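Local coordinates for putative exported protein (Bacteroides fragilis, PDB 4RAA) that is of unknown function but folds as a six-bladed beta-propeller and is probably exported, perhaps as a lipoprotein, at residues Ile11-His16 / Phe220-Thr225; Glu275-Leu280 / Thr288-Ile293. All coordinates share one frame; numbering follows the deposited sequence.

Contact 1: residues Ile11-His16 / Phe220-Thr225; sequences ISFKEH and FSFEGT
Phe-220 and Ile-11 stand side by side on adjacent parallel strands, Phe-220 CD1 lying 3.9 Å from Ile-11 CB. The same CD1 reaches the edge of the Phe-13 ring, near its plane, so one corner of the phenyl ring touches both Ile-11 and Phe-13. On the opposite sheet face, the Ser-221 hydroxyl meets that of Ser-12 in a weak hydrogen bond. The backbone of Ser-221 does more: its O accepts Phe-13 N at 2.9 Å, while its own N makes only a weak bond to Ile-11 O. Phe-222 returns to the aromatic face. Its ring and that of Phe-13 point the same way, planes 13° apart and centroids separated by 4.9 Å, but they are slid so far that they barely overlap. Tyr-270 and Val-268 of the next blade also pack on Phe-222. Glu-223 lies just beyond the strand ends; its N bonds to Phe-13 O at 2.9 Å, nearly along the C=O axis. With CG anti to the backbone N (chi1 -177°) and the chain extended, its carboxylate reaches the backbone of Glu-15, beside Lys-14. There OE1 takes Glu-15 N at 2.9 Å through its anti lone pair, in an almost straight bond. Lys-14 NZ forms a long salt bridge to Glu-223 OE2, 3.9 Å away, and may offset some of the repulsion from the Glu-15 carboxylate, whose plane is turned 74° from that of Glu-223. Gly-224, with positive phi, takes the third position of a type II turn from Phe-222 to Thr-225, with its CA 4.2 Å from Glu-15 OE2. Strand 10-13 thus joins the antiparallel propeller blade of residues 189-222 as a fifth, edge strand, parallel to strand 213-222.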
ATOM      1  N   ILE A  11     -21.076 -34.402  11.471  1.00 48.07           N
ATOM      2  CA  ILE A  11     -20.607 -35.271  10.391  1.00 44.36           C
ATOM      3  C   ILE A  11     -19.740 -36.295  11.127  1.00 44.20           C
ATOM      4  O   ILE A  11     -18.578 -36.026  11.424  1.00 43.65           O
ATOM      5  CB  ILE A  11     -19.837 -34.489   9.310  1.00 42.72           C
ATOM      6  CG1 ILE A  11     -20.791 -33.518   8.610  1.00 42.31           C
ATOM      7  CG2 ILE A  11     -19.208 -35.439   8.281  1.00 43.03           C
ATOM      8  CD1 ILE A  11     -20.142 -32.613   7.583  1.00 40.74           C
ATOM      9  N   SER A  12     -20.332 -37.445  11.447  1.00 44.75           N
ATOM     10  CA  SER A  12     -19.662 -38.498  12.209  1.00 44.66           C
ATOM     11  C   SER A  12     -18.903 -39.403  11.277  1.00 43.05           C
ATOM     12  O   SER A  12     -19.488 -39.915  10.335  1.00 42.45           O
ATOM     13  CB  SER A  12     -20.679 -39.342  12.981  1.00 46.81           C
ATOM     14  OG  SER A  12     -21.454 -38.532  13.844  1.00 48.98           O
ATOM     15  N   PHE A  13     -17.614 -39.594  11.551  1.00 42.40           N
ATOM     16  CA  PHE A  13     -16.749 -40.493  10.796  1.00 42.76           C
ATOM     17  C   PHE A  13     -16.442 -41.722  11.653  1.00 45.30           C
ATOM     18  O   PHE A  13     -15.898 -41.584  12.743  1.00 46.34           O
ATOM     19  CB  PHE A  13     -15.440 -39.802  10.436  1.00 41.23           C
ATOM     20  CG  PHE A  13     -15.592 -38.693   9.449  1.00 39.76           C
ATOM     21  CD1 PHE A  13     -15.747 -38.975   8.096  1.00 39.44           C
ATOM     22  CD2 PHE A  13     -15.567 -37.365   9.852  1.00 39.02           C
ATOM     23  CE1 PHE A  13     -15.894 -37.957   7.161  1.00 38.22           C
ATOM     24  CE2 PHE A  13     -15.702 -36.344   8.920  1.00 37.90           C
ATOM     25  CZ  PHE A  13     -15.868 -36.638   7.574  1.00 37.31           C
ATOM     26  N   LYS A  14     -16.790 -42.913  11.172  1.00 47.42           N
ATOM     27  CA  LYS A  14     -16.484 -44.162  11.888  1.00 50.99           C
ATOM     28  C   LYS A  14     -15.061 -44.507  11.443  1.00 50.19           C
ATOM     29  O   LYS A  14     -14.626 -44.022  10.394  1.00 47.56           O
ATOM     30  CB  LYS A  14     -17.518 -45.259  11.586  1.00 54.44           C
ATOM     31  CG  LYS A  14     -18.958 -44.769  11.752  1.00 57.70           C
ATOM     32  CD  LYS A  14     -20.011 -45.868  11.789  1.00 64.49           C
ATOM     33  CE  LYS A  14     -20.367 -46.317  13.204  1.00 70.15           C
ATOM     34  NZ  LYS A  14     -19.226 -46.898  13.958  1.00 73.83           N
ATOM     35  N   GLU A  15     -14.324 -45.291  12.241  1.00 51.99           N
ATOM     36  CA  GLU A  15     -12.907 -45.608  11.936  1.00 52.58           C
ATOM     37  C   GLU A  15     -12.739 -46.261  10.585  1.00 51.48           C
ATOM     38  O   GLU A  15     -12.126 -45.685   9.704  1.00 48.92           O
ATOM     39  CB  GLU A  15     -12.239 -46.507  12.993  1.00 57.10           C
ATOM     40  CG  GLU A  15     -11.937 -45.830  14.323  1.00 61.59           C
ATOM     41  CD  GLU A  15     -11.116 -46.695  15.274  1.00 66.92           C
ATOM     42  OE1 GLU A  15     -10.169 -47.376  14.819  1.00 67.64           O
ATOM     43  OE2 GLU A  15     -11.399 -46.668  16.494  1.00 71.03           O
ATOM     44  N   HIS A  16     -13.324 -47.444  10.433  1.00 54.03           N
ATOM     45  CA  HIS A  16     -13.215 -48.233   9.212  1.00 55.71           C
ATOM     46  C   HIS A  16     -14.475 -48.120   8.362  1.00 50.42           C
ATOM     47  O   HIS A  16     -15.516 -47.658   8.816  1.00 49.64           O
ATOM     48  CB  HIS A  16     -12.960 -49.717   9.551  1.00 62.41           C
ATOM     49  CG  HIS A  16     -11.804 -49.942  10.484  1.00 72.55           C
ATOM     50  ND1 HIS A  16     -10.492 -49.712  10.120  1.00 77.89           N
ATOM     51  CD2 HIS A  16     -11.764 -50.397  11.760  1.00 77.27           C
ATOM     52  CE1 HIS A  16      -9.697 -50.001  11.135  1.00 78.67           C
ATOM     53  NE2 HIS A  16     -10.443 -50.424  12.141  1.00 81.37           N
ATOM     54  N   PHE A 220     -17.477 -31.831  13.147  1.00 36.88           N
ATOM     55  CA  PHE A 220     -16.993 -33.199  12.969  1.00 37.74           C
ATOM     56  C   PHE A 220     -16.748 -33.929  14.280  1.00 39.04           C
ATOM     57  O   PHE A 220     -16.526 -33.328  15.326  1.00 39.61           O
ATOM     58  CB  PHE A 220     -15.689 -33.204  12.176  1.00 37.53           C
ATOM     59  CG  PHE A 220     -15.724 -32.350  10.944  1.00 37.85           C
ATOM     60  CD1 PHE A 220     -16.423 -32.774   9.816  1.00 38.30           C
ATOM     61  CD2 PHE A 220     -15.056 -31.116  10.901  1.00 38.28           C
ATOM     62  CE1 PHE A 220     -16.465 -31.992   8.662  1.00 38.29           C
ATOM     63  CE2 PHE A 220     -15.097 -30.324   9.751  1.00 38.12           C
ATOM     64  CZ  PHE A 220     -15.806 -30.769   8.627  1.00 37.72           C
ATOM     65  N   SER A 221     -16.833 -35.247  14.190  1.00 40.37           N
ATOM     66  CA  SER A 221     -16.495 -36.162  15.271  1.00 42.22           C
ATOM     67  C   SER A 221     -15.934 -37.397  14.565  1.00 42.11           C
ATOM     68  O   SER A 221     -16.430 -37.778  13.494  1.00 41.94           O
ATOM     69  CB  SER A 221     -17.707 -36.511  16.139  1.00 43.93           C
ATOM     70  OG  SER A 221     -18.679 -37.215  15.391  1.00 44.58           O
ATOM     71  N   PHE A 222     -14.885 -37.976  15.139  1.00 42.47           N
ATOM     72  CA  PHE A 222     -14.227 -39.160  14.596  1.00 42.21           C
ATOM     73  C   PHE A 222     -14.259 -40.217  15.679  1.00 44.07           C
ATOM     74  O   PHE A 222     -14.065 -39.896  16.846  1.00 45.33           O
ATOM     75  CB  PHE A 222     -12.791 -38.816  14.197  1.00 41.42           C
ATOM     76  CG  PHE A 222     -12.699 -37.747  13.136  1.00 39.30           C
ATOM     77  CD1 PHE A 222     -12.753 -36.385  13.484  1.00 38.96           C
ATOM     78  CD2 PHE A 222     -12.564 -38.087  11.788  1.00 38.11           C
ATOM     79  CE1 PHE A 222     -12.676 -35.385  12.508  1.00 37.74           C
ATOM     80  CE2 PHE A 222     -12.480 -37.096  10.810  1.00 37.68           C
ATOM     81  CZ  PHE A 222     -12.546 -35.740  11.168  1.00 37.25           C
ATOM     82  N   GLU A 223     -14.530 -41.465  15.301  1.00 45.78           N
ATOM     83  CA  GLU A 223     -14.596 -42.571  16.262  1.00 47.91           C
ATOM     84  C   GLU A 223     -13.198 -42.808  16.856  1.00 48.13           C
ATOM     85  O   GLU A 223     -12.195 -42.794  16.128  1.00 47.12           O
ATOM     86  CB  GLU A 223     -15.141 -43.855  15.597  1.00 48.96           C
ATOM     87  CG  GLU A 223     -15.326 -45.057  16.536  1.00 51.14           C
ATOM     88  CD  GLU A 223     -15.687 -46.366  15.835  1.00 51.81           C
ATOM     89  OE1 GLU A 223     -15.327 -46.570  14.654  1.00 50.48           O
ATOM     90  OE2 GLU A 223     -16.316 -47.222  16.494  1.00 53.48           O
ATOM     91  N   GLY A 224     -13.150 -42.976  18.179  1.00 49.81           N
ATOM     92  CA  GLY A 224     -11.909 -43.270  18.908  1.00 50.79           C
ATOM     93  C   GLY A 224     -10.834 -42.196  18.963  1.00 49.20           C
ATOM     94  O   GLY A 224      -9.688 -42.496  19.278  1.00 50.13           O
ATOM     95  N   THR A 225     -11.194 -40.953  18.660  1.00 47.43           N
ATOM     96  CA  THR A 225     -10.249 -39.834  18.696  1.00 45.80           C
ATOM     97  C   THR A 225     -10.977 -38.506  18.716  1.00 43.86           C
ATOM     98  O   THR A 225     -12.178 -38.440  18.493  1.00 43.57           O
ATOM     99  CB  THR A 225      -9.260 -39.841  17.509  1.00 44.89           C
ATOM    100  OG1 THR A 225      -8.261 -38.833  17.719  1.00 44.79           O
ATOM    101  CG2 THR A 225      -9.960 -39.591  16.164  1.00 43.51           C
TER

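Contact 2: residues Glu275-Leu280 / Thr288-Ile293; sequences EKYIGL and TYNYPI
Tyr-277 slants across Pro-292, its ring atom CE2 resting 3.9 Å from Pro-292 CB, so the proline ring props one flank of the aromatic ring. Further along this face Gly-279 has no side chain, and the amide of Asn-290 leans into the dip. Asn-290 swings its CG away from its own N (chi1 -165°), which brings OD1 to 3.8 Å from Gly-279 CA. The other face is built from larger bumps. Leu-280 meets Tyr-291 at about a right angle, its CD1 touching Tyr-291 CE1 at 3.7 Å, while Ile-278 O lies at the edge of that ring, in its plane. Ile-293, the first residue of helix 293-299, fits between Lys-276 and Ile-278: its CD1 is 3.9 Å from Lys-276 CB and its CG1 is 4.0 Å from Ile-278 CG2. Its N bonds to Lys-276 O at 2.8 Å, carrying the ladder one step past the strand. Five backbone hydrogen bonds thus join the arms of this antiparallel hairpin, whereas the polar ends turn elsewhere: the Asn-290 amide to Glu-15 and Tyr-270, Tyr-291 OH to Val-19 O. The chemistry implies a hairpin held by its backbone and apolar surfaces, with its buried polar groups serving neighbouring elements.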
ATOM      1  N   GLU A 275      -0.277 -41.688  11.665  1.00 50.90           N
ATOM      2  CA  GLU A 275      -0.728 -42.195  10.336  1.00 49.36           C
ATOM      3  C   GLU A 275      -1.739 -41.256   9.677  1.00 46.10           C
ATOM      4  O   GLU A 275      -2.571 -40.676  10.366  1.00 46.11           O
ATOM      5  CB  GLU A 275      -1.346 -43.604  10.457  1.00 50.94           C
ATOM      6  CG  GLU A 275      -0.396 -44.715  10.916  1.00 52.15           C
ATOM      7  CD  GLU A 275       0.731 -45.065   9.931  1.00 54.20           C
ATOM      8  OE1 GLU A 275       0.719 -44.620   8.757  1.00 53.14           O
ATOM      9  OE2 GLU A 275       1.651 -45.816  10.337  1.00 55.05           O
ATOM     10  N   LYS A 276      -1.681 -41.142   8.345  1.00 44.26           N
ATOM     11  CA  LYS A 276      -2.570 -40.252   7.567  1.00 42.78           C
ATOM     12  C   LYS A 276      -3.886 -40.939   7.191  1.00 41.26           C
ATOM     13  O   LYS A 276      -3.873 -42.055   6.674  1.00 43.74           O
ATOM     14  CB  LYS A 276      -1.892 -39.801   6.267  1.00 44.06           C
ATOM     15  CG  LYS A 276      -0.579 -39.050   6.436  1.00 45.94           C
ATOM     16  CD  LYS A 276       0.114 -38.867   5.097  1.00 47.85           C
ATOM     17  CE  LYS A 276       1.464 -38.198   5.272  1.00 51.30           C
ATOM     18  NZ  LYS A 276       2.159 -38.008   3.968  1.00 53.52           N
ATOM     19  N   TYR A 277      -5.002 -40.253   7.422  1.00 39.62           N
ATOM     20  CA  TYR A 277      -6.358 -40.736   7.104  1.00 38.91           C
ATOM     21  C   TYR A 277      -7.098 -39.726   6.242  1.00 37.40           C
ATOM     22  O   TYR A 277      -6.712 -38.559   6.177  1.00 36.38           O
ATOM     23  CB  TYR A 277      -7.170 -40.945   8.388  1.00 39.11           C
ATOM     24  CG  TYR A 277      -6.604 -41.997   9.308  1.00 39.93           C
ATOM     25  CD1 TYR A 277      -5.626 -41.669  10.248  1.00 40.56           C
ATOM     26  CD2 TYR A 277      -7.035 -43.328   9.239  1.00 40.94           C
ATOM     27  CE1 TYR A 277      -5.084 -42.632  11.092  1.00 42.81           C
ATOM     28  CE2 TYR A 277      -6.500 -44.305  10.084  1.00 42.58           C
ATOM     29  CZ  TYR A 277      -5.526 -43.948  11.008  1.00 43.66           C
ATOM     30  OH  TYR A 277      -4.983 -44.877  11.850  1.00 46.06           O
ATOM     31  N   ILE A 278      -8.158 -40.185   5.579  1.00 37.74           N
ATOM     32  CA  ILE A 278      -9.035 -39.302   4.803  1.00 36.93           C
ATOM     33  C   ILE A 278     -10.506 -39.705   4.926  1.00 36.97           C
ATOM     34  O   ILE A 278     -10.880 -40.854   4.660  1.00 37.07           O
ATOM     35  CB  ILE A 278      -8.623 -39.153   3.325  1.00 37.87           C
ATOM     36  CG1 ILE A 278      -9.573 -38.159   2.621  1.00 38.19           C
ATOM     37  CG2 ILE A 278      -8.577 -40.500   2.599  1.00 38.99           C
ATOM     38  CD1 ILE A 278      -9.094 -37.687   1.271  1.00 39.28           C
ATOM     39  N   GLY A 279     -11.316 -38.722   5.312  1.00 36.46           N
ATOM     40  CA  GLY A 279     -12.752 -38.861   5.481  1.00 37.20           C
ATOM     41  C   GLY A 279     -13.444 -38.162   4.327  1.00 37.09           C
ATOM     42  O   GLY A 279     -13.211 -36.968   4.100  1.00 36.98           O
ATOM     43  N   LEU A 280     -14.286 -38.902   3.605  1.00 36.93           N
ATOM     44  CA  LEU A 280     -15.053 -38.389   2.468  1.00 36.10           C
ATOM     45  C   LEU A 280     -16.483 -38.241   2.964  1.00 36.23           C
ATOM     46  O   LEU A 280     -16.975 -39.155   3.615  1.00 37.07           O
ATOM     47  CB  LEU A 280     -15.005 -39.396   1.307  1.00 36.54           C
ATOM     48  CG  LEU A 280     -13.646 -40.059   0.994  1.00 36.62           C
ATOM     49  CD1 LEU A 280     -13.753 -41.138  -0.075  1.00 37.66           C
ATOM     50  CD2 LEU A 280     -12.615 -39.019   0.590  1.00 36.01           C
ATOM     51  N   THR A 288     -20.757 -40.778   5.255  1.00 40.56           N
ATOM     52  CA  THR A 288     -19.307 -40.654   5.465  1.00 39.01           C
ATOM     53  C   THR A 288     -18.581 -41.963   5.178  1.00 37.58           C
ATOM     54  O   THR A 288     -19.160 -43.023   5.333  1.00 37.85           O
ATOM     55  CB  THR A 288     -18.955 -40.250   6.903  1.00 39.37           C
ATOM     56  OG1 THR A 288     -19.469 -41.230   7.811  1.00 40.50           O
ATOM     57  CG2 THR A 288     -19.513 -38.858   7.222  1.00 39.04           C
ATOM     58  N   TYR A 289     -17.322 -41.850   4.755  1.00 36.04           N
ATOM     59  CA  TYR A 289     -16.443 -42.990   4.459  1.00 36.17           C
ATOM     60  C   TYR A 289     -15.038 -42.599   4.894  1.00 35.39           C
ATOM     61  O   TYR A 289     -14.523 -41.597   4.412  1.00 34.55           O
ATOM     62  CB  TYR A 289     -16.420 -43.316   2.959  1.00 36.22           C
ATOM     63  CG  TYR A 289     -17.767 -43.545   2.321  1.00 36.94           C
ATOM     64  CD1 TYR A 289     -18.506 -42.471   1.810  1.00 36.40           C
ATOM     65  CD2 TYR A 289     -18.302 -44.834   2.200  1.00 38.23           C
ATOM     66  CE1 TYR A 289     -19.744 -42.672   1.209  1.00 37.44           C
ATOM     67  CE2 TYR A 289     -19.549 -45.047   1.607  1.00 39.14           C
ATOM     68  CZ  TYR A 289     -20.268 -43.964   1.108  1.00 38.81           C
ATOM     69  OH  TYR A 289     -21.505 -44.155   0.528  1.00 39.92           O
ATOM     70  N   ASN A 290     -14.421 -43.387   5.780  1.00 35.98           N
ATOM     71  CA  ASN A 290     -13.091 -43.095   6.322  1.00 35.55           C
ATOM     72  C   ASN A 290     -12.078 -44.155   5.911  1.00 35.62           C
ATOM     73  O   ASN A 290     -12.358 -45.343   6.017  1.00 36.66           O
ATOM     74  CB  ASN A 290     -13.172 -43.032   7.844  1.00 36.42           C
ATOM     75  CG  ASN A 290     -11.950 -42.388   8.469  1.00 36.15           C
ATOM     76  OD1 ASN A 290     -11.653 -41.228   8.209  1.00 35.77           O
ATOM     77  ND2 ASN A 290     -11.258 -43.123   9.315  1.00 37.04           N
ATOM     78  N   TYR A 291     -10.899 -43.712   5.474  1.00 34.93           N
ATOM     79  CA  TYR A 291      -9.831 -44.595   4.977  1.00 35.37           C
ATOM     80  C   TYR A 291      -8.451 -44.163   5.437  1.00 34.97           C
ATOM     81  O   TYR A 291      -8.164 -42.968   5.393  1.00 33.86           O
ATOM     82  CB  TYR A 291      -9.766 -44.530   3.441  1.00 35.03           C
ATOM     83  CG  TYR A 291     -11.029 -44.911   2.700  1.00 35.57           C
ATOM     84  CD1 TYR A 291     -12.039 -43.964   2.481  1.00 34.95           C
ATOM     85  CD2 TYR A 291     -11.203 -46.207   2.174  1.00 36.71           C
ATOM     86  CE1 TYR A 291     -13.200 -44.295   1.790  1.00 35.64           C
ATOM     87  CE2 TYR A 291     -12.355 -46.546   1.468  1.00 37.49           C
ATOM     88  CZ  TYR A 291     -13.357 -45.584   1.287  1.00 36.98           C
ATOM     89  OH  TYR A 291     -14.509 -45.879   0.606  1.00 37.64           O
ATOM     90  N   PRO A 292      -7.602 -45.117   5.891  1.00 36.26           N
ATOM     91  CA  PRO A 292      -6.187 -44.748   6.065  1.00 36.37           C
ATOM     92  C   PRO A 292      -5.641 -44.512   4.653  1.00 36.48           C
ATOM     93  O   PRO A 292      -5.967 -45.303   3.760  1.00 37.53           O
ATOM     94  CB  PRO A 292      -5.545 -46.000   6.699  1.00 37.47           C
ATOM     95  CG  PRO A 292      -6.658 -46.889   7.130  1.00 38.21           C
ATOM     96  CD  PRO A 292      -7.889 -46.485   6.372  1.00 37.66           C
ATOM     97  N   ILE A 293      -4.853 -43.459   4.434  1.00 36.17           N
ATOM     98  CA  ILE A 293      -4.323 -43.170   3.077  1.00 36.87           C
ATOM     99  C   ILE A 293      -3.574 -44.361   2.437  1.00 39.00           C
ATOM    100  O   ILE A 293      -3.660 -44.533   1.215  1.00 39.49           O
ATOM    101  CB  ILE A 293      -3.576 -41.796   2.993  1.00 36.13           C
ATOM    102  CG1 ILE A 293      -4.631 -40.661   3.026  1.00 36.04           C
ATOM    103  CG2 ILE A 293      -2.743 -41.645   1.715  1.00 35.64           C
ATOM    104  CD1 ILE A 293      -4.095 -39.243   3.139  1.00 35.65           C
TER

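In the fold
Contact 1 sits on the added edge strand of the blade 189-222, contact 2 on the outer hairpin of the following blade, 254-292; their centres are 10 Å apart. Segments 11-16 and 288-293 meet directly. Ser-12 O receives Thr-288 OG1 at 2.8 Å. Glu-15 O receives Asn-290 ND2 at 2.7 Å. Between the side chains, Ile-11 CG2 packs 3.6 Å from Thr-288 CG2. The N-terminal segment therefore bridges two blades, parallel-paired to one and side-chain-bonded to the other. The centre of contact 1 is about 22 Å, and that of contact 2 about 17 Å, from the centre of the chain. No active site or ligand is known to relate them to.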